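Local coordinates for possible transcriptional regulator, ArsR family protein (Rhodococcus sp., PDB 2OQG) that probably binds DNA through a winged helix-turn-helix domain and regulates transcription, at residues A[12-17]-A[83-88]; A[21-26]-A[56-61]; A[35-40]-A[49-54]; A[62-67]-A[73-78]. One frame throughout, in Å; residues are numbered along the deposited sequence. Where two conformers were deposited one is given.

Interaction 1 (A[12-17]-A[83-88]); sequences ASVFAA and NKTART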
loop_
_atom_site.group_PDB
_atom_site.type_symbol
_atom_site.label_atom_id
_atom_site.label_comp_id
_atom_site.label_asym_id
_atom_site.label_seq_id
_atom_site.Cartn_x
_atom_site.Cartn_y
_atom_site.Cartn_z
ATOM N N ALA A 12 -20.889 18.699 -4.690
ATOM C CA ALA A 12 -20.673 19.278 -5.999
ATOM C C ALA A 12 -19.415 18.742 -6.707
ATOM O O ALA A 12 -19.471 18.402 -7.901
ATOM C CB ALA A 12 -20.611 20.785 -5.924
ATOM N N SER A 13 -18.328 18.601 -5.959
ATOM C CA SER A 13 -17.063 18.143 -6.580
ATOM C C SER A 13 -17.177 16.675 -6.986
ATOM O O SER A 13 -16.661 16.281 -8.032
ATOM C CB SER A 13 -15.823 18.372 -5.705
ATOM O OG SER A 13 -15.854 17.670 -4.481
ATOM N N VAL A 14 -17.906 15.888 -6.189
ATOM C CA VAL A 14 -18.151 14.491 -6.593
ATOM C C VAL A 14 -19.034 14.450 -7.825
ATOM O O VAL A 14 -18.747 13.666 -8.752
ATOM C CB VAL A 14 -18.741 13.662 -5.426
ATOM C CG1 VAL A 14 -19.301 12.299 -5.898
ATOM C CG2 VAL A 14 -17.654 13.442 -4.362
ATOM N N PHE A 15 -20.136 15.218 -7.831
ATOM C CA PHE A 15 -20.980 15.204 -9.017
ATOM C C PHE A 15 -20.141 15.569 -10.243
ATOM O O PHE A 15 -20.240 14.925 -11.295
ATOM C CB PHE A 15 -22.133 16.187 -8.941
ATOM C CG PHE A 15 -23.095 15.967 -7.796
ATOM C CD1 PHE A 15 -23.243 14.709 -7.187
ATOM C CD2 PHE A 15 -23.960 17.016 -7.371
ATOM C CE1 PHE A 15 -24.242 14.492 -6.208
ATOM C CE2 PHE A 15 -24.899 16.832 -6.335
ATOM C CZ PHE A 15 -25.035 15.524 -5.770
ATOM N N ALA A 16 -19.331 16.615 -10.128
ATOM C CA ALA A 16 -18.510 17.038 -11.280
ATOM C C ALA A 16 -17.568 15.881 -11.700
ATOM O O ALA A 16 -17.381 15.593 -12.901
ATOM C CB ALA A 16 -17.702 18.232 -10.921
ATOM N N ALA A 17 -16.964 15.221 -10.709
ATOM C CA ALA A 17 -15.999 14.170 -11.006
ATOM C C ALA A 17 -16.700 13.044 -11.779
ATOM O O ALA A 17 -16.154 12.524 -12.749
ATOM C CB ALA A 17 -15.341 13.668 -9.747
ATOM N N ASN A 83 -20.647 5.793 -1.719
ATOM C CA ASN A 83 -21.689 5.341 -0.745
ATOM C C ASN A 83 -22.433 6.534 -0.148
ATOM O O ASN A 83 -23.673 6.544 -0.038
ATOM C CB ASN A 83 -21.076 4.485 0.357
ATOM C CG ASN A 83 -20.448 3.227 -0.169
ATOM O OD1 ASN A 83 -20.820 2.701 -1.240
ATOM N ND2 ASN A 83 -19.491 2.701 0.596
ATOM N N LYS A 84 -21.696 7.589 0.154
ATOM C CA LYS A 84 -22.319 8.778 0.752
ATOM C C LYS A 84 -23.274 9.382 -0.289
ATOM O O LYS A 84 -24.418 9.787 0.004
ATOM C CB LYS A 84 -21.265 9.790 1.239
ATOM C CG LYS A 84 -21.872 11.108 1.680
ATOM C CD LYS A 84 -20.769 12.142 1.818
ATOM C CE LYS A 84 -20.267 12.177 3.198
ATOM N NZ LYS A 84 -19.066 13.041 3.339
ATOM N N THR A 85 -22.784 9.481 -1.528
ATOM C CA THR A 85 -23.640 10.049 -2.564
ATOM C C THR A 85 -24.900 9.221 -2.751
ATOM O O THR A 85 -26.006 9.759 -2.861
ATOM C CB THR A 85 -22.870 10.123 -3.860
ATOM O OG1 THR A 85 -21.722 10.988 -3.677
ATOM C CG2 THR A 85 -23.774 10.581 -4.973
ATOM N N ALA A 86 -24.714 7.897 -2.788
ATOM C CA ALA A 86 -25.843 7.026 -2.962
ATOM C C ALA A 86 -26.873 7.206 -1.802
ATOM O O ALA A 86 -28.097 7.302 -2.037
ATOM C CB ALA A 86 -25.358 5.610 -3.050
ATOM N N ARG A 87 -26.399 7.343 -0.566
ATOM C CA ARG A 87 -27.357 7.480 0.573
ATOM C C ARG A 87 -28.144 8.786 0.382
ATOM O O ARG A 87 -29.337 8.848 0.654
ATOM C CB ARG A 87 -26.636 7.501 1.923
ATOM C CG ARG A 87 -26.023 6.175 2.307
ATOM C CD ARG A 87 -25.462 6.213 3.741
ATOM N NE ARG A 87 -24.384 7.189 3.965
ATOM C CZ ARG A 87 -23.097 6.882 3.822
ATOM N NH1 ARG A 87 -22.799 5.651 3.456
ATOM N NH2 ARG A 87 -22.123 7.790 4.039
ATOM N N THR A 88 -27.456 9.857 -0.035
ATOM C CA THR A 88 -28.123 11.137 -0.216
ATOM C C THR A 88 -29.139 11.046 -1.351
ATOM O O THR A 88 -30.294 11.503 -1.202
ATOM C CB THR A 88 -27.106 12.184 -0.536
ATOM O OG1 THR A 88 -26.117 12.168 0.509
ATOM C CG2 THR A 88 -27.796 13.506 -0.544
#
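Val14 and Phe15, near the end of helix 5-17, meet a single residue of the long helix 80-107, Thr85, whose two branches serve one partner each. The apolar contact is between Phe15 and the methyl of Thr85: CE1 of Phe15 lies 4.1 Å from Thr85 CG2, and the methyl sits at the edge of the ring, near its plane, not over a face. Phe15 starts off to one side of the line between the helices, and the length of its side chain brings the CE1 edge of the ring to the threonine. The mixed contact is between Val14 CG1 and Thr85 OG1, 3.5 Å apart, the two side chains sliding past each other in opposite directions. Val14 CG1 stands anti to the backbone N (chi1 167°), which carries this methyl out toward helix 80-107. The polar contact stays within the long helix: Thr85 OG1 is hydrogen-bonded to Glu81 O one turn back, so the hydroxyl is satisfied although it faces a valine. About one turn farther along, Thr88 OG1 likewise donates to Lys84 O at 3.0 Å. The second subunit adds to the surroundings: its Phe15 packs on Thr85 and its Ser19 on Phe15. A threonine thus suits this buried site because its hydroxyl is spent on its own helix and its methyl is left for the aromatic ring; what passes between the helices is mainly van der Waals contact.

Interaction 2 (A[21-26]-A[56-61]); sequences ETRWEI and NALQAC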
loop_
_atom_site.group_PDB
_atom_site.type_symbol
_atom_site.label_atom_id
_atom_site.label_comp_id
_atom_site.label_asym_id
_atom_site.label_seq_id
_atom_site.Cartn_x
_atom_site.Cartn_y
_atom_site.Cartn_z
ATOM N N GLU A 21 -17.364 10.428 -18.565
ATOM C CA GLU A 21 -17.220 9.011 -18.887
ATOM C C GLU A 21 -15.777 8.534 -18.732
ATOM O O GLU A 21 -15.523 7.455 -18.218
ATOM C CB GLU A 21 -17.687 8.740 -20.304
ATOM C CG GLU A 21 -17.940 7.277 -20.547
ATOM C CD GLU A 21 -18.626 7.013 -21.854
ATOM O OE1 GLU A 21 -18.760 7.960 -22.668
ATOM O OE2 GLU A 21 -19.029 5.849 -22.062
ATOM N N THR A 22 -14.826 9.369 -19.136
ATOM C CA THR A 22 -13.404 9.013 -18.974
ATOM C C THR A 22 -13.035 8.783 -17.489
ATOM O O THR A 22 -12.303 7.885 -17.166
ATOM C CB THR A 22 -12.514 10.097 -19.546
ATOM O OG1 THR A 22 -12.855 10.300 -20.930
ATOM C CG2 THR A 22 -10.986 9.756 -19.389
ATOM N N ARG A 23 -13.540 9.625 -16.583
ATOM C CA ARG A 23 -13.276 9.411 -15.152
ATOM C C ARG A 23 -13.903 8.099 -14.684
ATOM O O ARG A 23 -13.317 7.446 -13.855
ATOM C CB ARG A 23 -13.678 10.631 -14.314
ATOM C CG ARG A 23 -12.630 11.740 -14.542
ATOM C CD ARG A 23 -12.749 12.852 -13.551
ATOM N NE ARG A 23 -13.887 13.705 -13.769
ATOM C CZ ARG A 23 -13.865 14.823 -14.501
ATOM N NH1 ARG A 23 -12.741 15.195 -15.122
ATOM N NH2 ARG A 23 -14.962 15.576 -14.606
ATOM N N TRP A 24 -15.087 7.716 -15.207
ATOM C CA TRP A 24 -15.663 6.401 -14.857
ATOM C C TRP A 24 -14.780 5.259 -15.338
ATOM O O TRP A 24 -14.652 4.239 -14.656
ATOM C CB TRP A 24 -17.079 6.240 -15.416
ATOM C CG TRP A 24 -18.130 6.895 -14.503
ATOM C CD1 TRP A 24 -18.831 8.062 -14.734
ATOM C CD2 TRP A 24 -18.560 6.415 -13.220
ATOM N NE1 TRP A 24 -19.656 8.335 -13.673
ATOM C CE2 TRP A 24 -19.546 7.325 -12.740
ATOM C CE3 TRP A 24 -18.195 5.326 -12.427
ATOM C CZ2 TRP A 24 -20.154 7.181 -11.481
ATOM C CZ3 TRP A 24 -18.824 5.147 -11.203
ATOM C CH2 TRP A 24 -19.807 6.069 -10.740
ATOM N N GLU A 25 -14.198 5.436 -16.520
ATOM C CA GLU A 25 -13.264 4.448 -17.111
ATOM C C GLU A 25 -12.053 4.273 -16.183
ATOM O O GLU A 25 -11.585 3.150 -15.954
ATOM C CB GLU A 25 -12.769 4.876 -18.511
ATOM C CG GLU A 25 -13.820 5.485 -19.455
ATOM C CD GLU A 25 -14.790 4.464 -20.023
ATOM O OE1 GLU A 25 -14.449 3.260 -20.052
ATOM O OE2 GLU A 25 -15.897 4.863 -20.459
ATOM N N ILE A 26 -11.540 5.392 -15.661
ATOM C CA ILE A 26 -10.402 5.359 -14.728
ATOM C C ILE A 26 -10.813 4.709 -13.418
ATOM O O ILE A 26 -10.102 3.842 -12.890
ATOM C CB ILE A 26 -9.818 6.795 -14.517
ATOM C CG1 ILE A 26 -9.190 7.341 -15.816
ATOM C CG2 ILE A 26 -8.897 6.879 -13.263
ATOM C CD1 ILE A 26 -8.826 8.804 -15.732
ATOM N N ASN A 56 -5.893 13.873 -10.066
ATOM C CA ASN A 56 -5.851 14.929 -9.024
ATOM C C ASN A 56 -7.279 15.285 -8.633
ATOM O O ASN A 56 -7.578 15.465 -7.422
ATOM C CB ASN A 56 -5.075 16.172 -9.530
ATOM C CG ASN A 56 -3.600 15.885 -9.683
ATOM O OD1 ASN A 56 -3.116 14.884 -9.159
ATOM N ND2 ASN A 56 -2.867 16.752 -10.421
ATOM N N ALA A 57 -8.154 15.392 -9.634
ATOM C CA ALA A 57 -9.563 15.770 -9.366
ATOM C C ALA A 57 -10.216 14.667 -8.554
ATOM O O ALA A 57 -10.929 14.952 -7.542
ATOM C CB ALA A 57 -10.318 15.999 -10.647
ATOM N N LEU A 58 -9.975 13.416 -8.973
ATOM C CA LEU A 58 -10.540 12.274 -8.214
ATOM C C LEU A 58 -10.008 12.181 -6.775
ATOM O O LEU A 58 -10.783 11.846 -5.832
ATOM C CB LEU A 58 -10.320 10.954 -8.962
ATOM C CG LEU A 58 -11.044 10.861 -10.291
ATOM C CD1 LEU A 58 -10.533 9.631 -11.070
ATOM C CD2 LEU A 58 -12.601 10.784 -10.071
ATOM N N GLN A 59 -8.720 12.438 -6.558
ATOM C CA GLN A 59 -8.198 12.399 -5.185
ATOM C C GLN A 59 -8.749 13.546 -4.360
ATOM O O GLN A 59 -9.043 13.378 -3.154
ATOM C CB GLN A 59 -6.663 12.463 -5.194
ATOM C CG GLN A 59 -6.021 11.328 -5.908
ATOM C CD GLN A 59 -4.504 11.474 -5.963
ATOM O OE1 GLN A 59 -3.787 11.116 -5.040
ATOM N NE2 GLN A 59 -4.037 12.062 -7.029
ATOM N N ALA A 60 -8.914 14.713 -4.998
ATOM C CA ALA A 60 -9.335 15.896 -4.244
ATOM C C ALA A 60 -10.732 15.743 -3.691
ATOM O O ALA A 60 -11.073 16.390 -2.721
ATOM C CB ALA A 60 -9.252 17.198 -5.130
ATOM N N CYS A 61 -11.577 14.966 -4.359
ATOM C CA CYS A 61 -12.953 14.833 -3.877
ATOM C C CYS A 61 -13.125 13.488 -3.175
ATOM O O CYS A 61 -14.244 13.145 -2.772
ATOM C CB CYS A 61 -13.928 15.021 -5.047
ATOM S SG CYS A 61 -13.905 13.666 -6.150
#
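Leu58 divides its two methyls between Arg23 and Ile26, joining helix 21-32 to helix 48-60 inside the helix-turn-helix domain. Its CD1 rests 3.9 Å from Ile26 CG2, a plain apolar contact. Its CD2 lies 4.1 Å from Arg23 CD, so here the arginine contributes the aliphatic part of its chain. Leucine suits the place because its fork, directed at the other helix, can fill two neighbouring positions one turn apart. Ile26 answers with its short branch: CG2 is anti to the backbone N, while CG1 takes the place beside that N (chi1 -66°).

Beyond this first shell, the charged end of Arg23 is held by two parts of the chain, through three hydrogen bonds. The bend at chi3 (-73°) turns the guanidinium away from Leu58, NE and NH2 bind the carbonyls of Ala17 and Ala16 at the end of helix 5-17, and NH1 binds His54 ND1 on helix 48-60. Together they restrict its rotation and probably help to keep CD against the leucine. Ala17 and Val64 also pack on Leu58, and Trp24 turns the other way, its ring meeting Tyr8 of the second subunit. After Ala60 the helix ends, its last turn including the bond from Cys61 N to Ala57 O at 3.2 Å.

Interaction 3 (A[35-40]-A[49-54]); sequences QSASSL and QAIAKH
Ile51 has the most surface buried here, and it reaches from helix 48-60 to Leu40 and Ala37 of helix 37-43 with both of its branches. The longer branch comes down on the backbone of Leu40, with Ile51 CD1 3.6 Å from Leu40 C and 4.0 Å from Leu40 CB. The shorter branch, CG2, is anti to the backbone N (chi1 -73° places CG1 beside that N instead) and lies 4.1 Å from both CB and CD1 of Leu40. The leucine therefore meets the isoleucine mainly with the base of its side chain, and its CD1 also approaches the CG2 methyl. A beta-branched residue suits the position, since one side chain can cover two adjacent turns.

Ala37 lies one turn before Leu40 on the same side of its helix. Its CB stands 4.3 Å from Ile51 CG2, and this small residue lets the CA atoms of Ala37 and Ile51 come within 6.8 Å. Just ahead of it, Ser36 is the N-cap: its OG accepts a hydrogen bond from Ser39 N at 2.9 Å, which caps the start of the helix just before Ala37. Val46, in the turn between the helices, adds a further apolar contact to Ile51. Two short helices joined by a tight turn and packed through small and branched residues form the helix-turn-helix, in which helix 48-60, the second, is by family analogy probably the DNA-recognition helix.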
loop_
_atom_site.group_PDB
_atom_site.type_symbol
_atom_site.label_atom_id
_atom_site.label_comp_id
_atom_site.label_asym_id
_atom_site.label_seq_id
_atom_site.Cartn_x
_atom_site.Cartn_y
_atom_site.Cartn_z
ATOM N N GLN A 35 -3.327 0.744 -9.740
ATOM C CA GLN A 35 -2.527 0.917 -10.986
ATOM C C GLN A 35 -1.807 2.232 -10.977
ATOM O O GLN A 35 -2.270 3.181 -10.368
ATOM C CB GLN A 35 -3.408 0.812 -12.240
ATOM C CG GLN A 35 -3.973 -0.603 -12.346
ATOM C CD GLN A 35 -4.906 -0.771 -13.463
ATOM O OE1 GLN A 35 -6.053 -1.167 -13.269
ATOM N NE2 GLN A 35 -4.443 -0.447 -14.666
ATOM N N SER A 36 -0.686 2.288 -11.696
ATOM C CA SER A 36 0.007 3.527 -11.834
ATOM C C SER A 36 -0.616 4.396 -12.897
ATOM O O SER A 36 -1.408 3.961 -13.728
ATOM C CB SER A 36 1.460 3.252 -12.206
ATOM O OG SER A 36 1.545 2.594 -13.482
ATOM N N ALA A 37 -0.229 5.655 -12.908
ATOM C CA ALA A 37 -0.671 6.530 -13.963
ATOM C C ALA A 37 -0.200 5.999 -15.328
ATOM O O ALA A 37 -0.920 6.085 -16.306
ATOM C CB ALA A 37 -0.125 7.890 -13.727
ATOM N N SER A 38 0.991 5.417 -15.389
ATOM C CA SER A 38 1.508 4.911 -16.665
ATOM C C SER A 38 0.834 3.590 -17.084
ATOM O O SER A 38 0.759 3.257 -18.279
ATOM C CB SER A 38 3.032 4.803 -16.594
ATOM O OG SER A 38 3.609 6.087 -16.404
ATOM N N SER A 39 0.340 2.820 -16.116
ATOM C CA SER A 39 -0.556 1.719 -16.450
ATOM C C SER A 39 -1.796 2.319 -17.138
ATOM O O SER A 39 -2.153 1.903 -18.236
ATOM C CB SER A 39 -0.921 0.894 -15.215
ATOM O OG SER A 39 -1.569 -0.321 -15.566
ATOM N N LEU A 40 -2.423 3.324 -16.522
ATOM C CA LEU A 40 -3.661 3.905 -17.066
ATOM C C LEU A 40 -3.479 4.471 -18.467
ATOM O O LEU A 40 -4.327 4.251 -19.333
ATOM C CB LEU A 40 -4.244 4.979 -16.145
ATOM C CG LEU A 40 -4.843 4.412 -14.843
ATOM C CD1 LEU A 40 -5.073 5.566 -13.889
ATOM C CD2 LEU A 40 -6.121 3.653 -15.075
ATOM N N GLN A 49 -0.742 13.558 -19.222
ATOM C CA GLN A 49 -1.038 14.817 -18.513
ATOM C C GLN A 49 -2.518 14.958 -18.187
ATOM O O GLN A 49 -2.897 15.472 -17.099
ATOM C CB GLN A 49 -0.594 16.023 -19.333
ATOM C CG GLN A 49 0.916 16.014 -19.573
ATOM C CD GLN A 49 1.414 17.290 -20.253
ATOM O OE1 GLN A 49 2.362 17.914 -19.784
ATOM N NE2 GLN A 49 0.767 17.684 -21.352
ATOM N N ALA A 50 -3.367 14.482 -19.090
ATOM C CA ALA A 50 -4.811 14.496 -18.806
ATOM C C ALA A 50 -5.129 13.475 -17.700
ATOM O O ALA A 50 -5.985 13.726 -16.830
ATOM C CB ALA A 50 -5.635 14.186 -20.057
ATOM N N ILE A 51 -4.481 12.318 -17.744
ATOM C CA ILE A 51 -4.691 11.295 -16.678
ATOM C C ILE A 51 -4.321 11.892 -15.325
ATOM O O ILE A 51 -5.075 11.778 -14.347
ATOM C CB ILE A 51 -3.878 10.004 -16.966
ATOM C CG1 ILE A 51 -4.562 9.259 -18.117
ATOM C CG2 ILE A 51 -3.771 9.056 -15.711
ATOM C CD1 ILE A 51 -3.808 8.060 -18.716
ATOM N N ALA A 52 -3.167 12.574 -15.282
ATOM C CA ALA A 52 -2.722 13.259 -14.031
ATOM C C ALA A 52 -3.787 14.208 -13.507
ATOM O O ALA A 52 -4.068 14.219 -12.287
ATOM C CB ALA A 52 -1.417 13.999 -14.263
ATOM N N LYS A 53 -4.382 14.995 -14.412
ATOM C CA LYS A 53 -5.392 15.974 -14.041
ATOM C C LYS A 53 -6.641 15.276 -13.505
ATOM O O LYS A 53 -7.200 15.696 -12.482
ATOM C CB LYS A 53 -5.789 16.850 -15.244
ATOM C CG LYS A 53 -4.743 17.907 -15.565
ATOM C CD LYS A 53 -5.216 18.803 -16.694
ATOM C CE LYS A 53 -4.501 18.451 -17.966
ATOM N NZ LYS A 53 -3.077 18.887 -17.833
ATOM N N HIS A 54 -7.090 14.230 -14.209
ATOM C CA HIS A 54 -8.252 13.436 -13.753
ATOM C C HIS A 54 -7.939 12.841 -12.372
ATOM O O HIS A 54 -8.827 12.864 -11.501
ATOM C CB HIS A 54 -8.539 12.320 -14.725
ATOM C CG HIS A 54 -9.201 12.752 -15.999
ATOM N ND1 HIS A 54 -10.301 13.583 -16.037
ATOM C CD2 HIS A 54 -8.911 12.456 -17.294
ATOM C CE1 HIS A 54 -10.664 13.780 -17.295
ATOM N NE2 HIS A 54 -9.837 13.103 -18.076
#

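Interaction 4 (A[62-67]-A[73-78]); sequences GLVESV and IRYRAL. With ACY (acetic acid), chain F.
Glu65 and Arg76, facing each other on adjacent strands, lie side by side and point the same way. Glu65 CG sits between backbone N and carbonyl carbon (chi1 66°), and the extended chain beyond it brings OE2 to 3.4 Å from Arg76 NH1, a salt bridge whose hydrogen bond is weak, with the planes 64° apart. Arg76 runs out with CG anti to its N and then bends at chi3 (-57°). This lays the guanidinium under Val67, whose CG2 sits over the centre of one face, 3.7 Å from CZ. The outer edge grips a bound acetic acid molecule, probably from the crystallisation liquor: Arg76 NH1 is 2.8 Å from ACY O, and Arg76 NH2 is 2.9 Å from ACY OXT. NH2 also pairs with Asp34.

These strands form the antiparallel beta hairpin, the wing of the winged helix. Val67 with Arg74 is a hydrogen-bonded pair, Val67 N reaching Arg74 O at 2.7 Å. Val67 also pairs with a strand of the third subunit, continuing the sheet. On the opposite face Val64 CG1 touches Tyr75 CB at 3.9 Å; both residues pack on Leu30 of helix 21-32 and meet Gln59 of helix 48-60. Leu78 crosses Glu65 at about a right angle, its CD2 3.6 Å from OE2.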
loop_
_atom_site.group_PDB
_atom_site.type_symbol
_atom_site.label_atom_id
_atom_site.label_comp_id
_atom_site.label_asym_id
_atom_site.label_seq_id
_atom_site.Cartn_x
_atom_site.Cartn_y
_atom_site.Cartn_z
ATOM N N GLY A 62 -12.027 12.758 -2.972
ATOM C CA GLY A 62 -12.053 11.554 -2.144
ATOM C C GLY A 62 -12.419 10.258 -2.842
ATOM O O GLY A 62 -12.598 9.213 -2.188
ATOM N N LEU A 63 -12.499 10.284 -4.164
ATOM C CA LEU A 63 -12.883 9.064 -4.906
ATOM C C LEU A 63 -11.729 8.116 -5.181
ATOM O O LEU A 63 -11.915 6.910 -5.511
ATOM C CB LEU A 63 -13.523 9.457 -6.251
ATOM C CG LEU A 63 -14.943 10.017 -6.090
ATOM C CD1 LEU A 63 -15.419 10.632 -7.380
ATOM C CD2 LEU A 63 -15.888 8.863 -5.721
ATOM N N VAL A 64 -10.522 8.669 -5.080
ATOM C CA VAL A 64 -9.252 7.925 -5.318
ATOM C C VAL A 64 -8.255 8.273 -4.253
ATOM O O VAL A 64 -8.206 9.449 -3.769
ATOM C CB VAL A 64 -8.671 8.259 -6.757
ATOM C CG1 VAL A 64 -7.260 7.831 -6.916
ATOM C CG2 VAL A 64 -9.604 7.691 -7.817
ATOM N N GLU A 65 -7.442 7.267 -3.866
ATOM C CA GLU A 65 -6.294 7.560 -3.035
ATOM C C GLU A 65 -5.005 7.069 -3.710
ATOM O O GLU A 65 -5.015 6.036 -4.401
ATOM C CB GLU A 65 -6.414 6.986 -1.614
ATOM C CG GLU A 65 -6.412 5.483 -1.551
ATOM C CD GLU A 65 -6.652 4.945 -0.134
ATOM O OE1 GLU A 65 -6.802 5.774 0.813
ATOM O OE2 GLU A 65 -6.744 3.679 0.028
ATOM N N SER A 66 -3.902 7.793 -3.491
ATOM C CA SER A 66 -2.616 7.273 -3.879
ATOM C C SER A 66 -2.119 6.229 -2.877
ATOM O O SER A 66 -2.406 6.301 -1.645
ATOM C CB SER A 66 -1.629 8.402 -3.958
ATOM O OG SER A 66 -1.528 8.916 -2.679
ATOM N N VAL A 67 -1.391 5.257 -3.417
ATOM C CA VAL A 67 -0.874 4.135 -2.669
ATOM C C VAL A 67 0.623 4.149 -3.013
ATOM O O VAL A 67 1.017 3.828 -4.143
ATOM C CB VAL A 67 -1.548 2.793 -3.095
ATOM C CG1 VAL A 67 -0.956 1.610 -2.329
ATOM C CG2 VAL A 67 -3.086 2.809 -2.955
ATOM N N ILE A 73 4.336 4.406 -7.086
ATOM C CA ILE A 73 3.064 5.126 -6.841
ATOM C C ILE A 73 1.952 4.538 -7.694
ATOM O O ILE A 73 2.037 4.505 -8.933
ATOM C CB ILE A 73 3.119 6.643 -7.147
ATOM C CG1 ILE A 73 4.090 7.361 -6.215
ATOM C CG2 ILE A 73 1.733 7.308 -6.901
ATOM C CD1 ILE A 73 4.558 8.682 -6.708
ATOM N N ARG A 74 0.920 4.049 -7.011
ATOM C CA ARG A 74 -0.244 3.527 -7.685
ATOM C C ARG A 74 -1.465 4.222 -7.125
ATOM O O ARG A 74 -1.351 4.957 -6.146
ATOM C CB ARG A 74 -0.364 2.035 -7.487
ATOM C CG ARG A 74 0.822 1.251 -8.139
ATOM C CD ARG A 74 0.530 -0.228 -8.194
ATOM N NE ARG A 74 1.633 -0.948 -8.833
ATOM C CZ ARG A 74 2.788 -1.256 -8.226
ATOM N NH1 ARG A 74 3.016 -0.934 -6.941
ATOM N NH2 ARG A 74 3.731 -1.899 -8.908
ATOM N N TYR A 75 -2.619 3.982 -7.742
ATOM C CA TYR A 75 -3.870 4.642 -7.314
ATOM C C TYR A 75 -4.966 3.622 -7.091
ATOM O O TYR A 75 -4.975 2.550 -7.743
ATOM C CB TYR A 75 -4.304 5.677 -8.348
ATOM C CG TYR A 75 -3.288 6.758 -8.487
ATOM C CD1 TYR A 75 -3.359 7.875 -7.688
ATOM C CD2 TYR A 75 -2.174 6.630 -9.379
ATOM C CE1 TYR A 75 -2.399 8.910 -7.783
ATOM C CE2 TYR A 75 -1.187 7.661 -9.457
ATOM C CZ TYR A 75 -1.320 8.784 -8.653
ATOM O OH TYR A 75 -0.363 9.765 -8.742
ATOM N N ARG A 76 -5.930 3.959 -6.225
ATOM C CA ARG A 76 -6.952 2.977 -5.849
ATOM C C ARG A 76 -8.281 3.749 -5.736
ATOM O O ARG A 76 -8.304 4.829 -5.185
ATOM C CB ARG A 76 -6.607 2.319 -4.492
ATOM C CG ARG A 76 -7.692 1.504 -3.870
ATOM C CD ARG A 76 -7.176 1.065 -2.495
ATOM N NE ARG A 76 -5.914 0.328 -2.594
ATOM C CZ ARG A 76 -5.100 0.087 -1.559
ATOM N NH1 ARG A 76 -5.423 0.533 -0.343
ATOM N NH2 ARG A 76 -3.991 -0.636 -1.745
ATOM N N ALA A 77 -9.355 3.211 -6.302
ATOM C CA ALA A 77 -10.695 3.809 -6.160
ATOM C C ALA A 77 -11.212 3.440 -4.784
ATOM O O ALA A 77 -11.042 2.287 -4.325
ATOM C CB ALA A 77 -11.639 3.305 -7.231
ATOM N N LEU A 78 -11.991 4.362 -4.219
ATOM C CA LEU A 78 -12.559 4.231 -2.885
ATOM C C LEU A 78 -14.062 4.347 -2.924
ATOM O O LEU A 78 -14.623 5.234 -3.615
ATOM C CB LEU A 78 -12.051 5.366 -1.994
ATOM C CG LEU A 78 -10.560 5.264 -1.714
ATOM C CD1 LEU A 78 -10.106 6.521 -0.928
ATOM C CD2 LEU A 78 -10.154 4.028 -0.983
HETATM C C ACY F . -2.410 -0.992 1.300
HETATM O O ACY F . -3.475 -0.383 1.509
HETATM O OXT ACY F . -1.938 -1.299 0.181
HETATM C CH3 ACY F . -1.609 -1.393 2.502
HETATM O O HOH W 1 -14.773 7.655 -2.282
HETATM O O HOH W 2 1.897 1.132 -4.966
#

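In the fold
Interaction 2 touches all three others; its centre is about 12 Å from that of interaction 1 and about 10 Å from those of interactions 3 and 4. Arg23 ties it to two neighbours: NE is 2.8 Å from Ala17 O of interaction 1, and NH1 is 3.1 Å from His54 ND1 of interaction 3. Leu58 O, 2.9 Å from Leu63 N, leads from helix 48-60 into the wing of interaction 4, which is joined to interaction 3 by Gln35 O and Tyr75 N at 2.8 Å and to interaction 1 by Ala17 CB and Leu63 CD1 at 3.9 Å. Interactions 1 and 3 do not touch; their nearest atoms are about 7 Å apart. The acetic acid belongs to interaction 4.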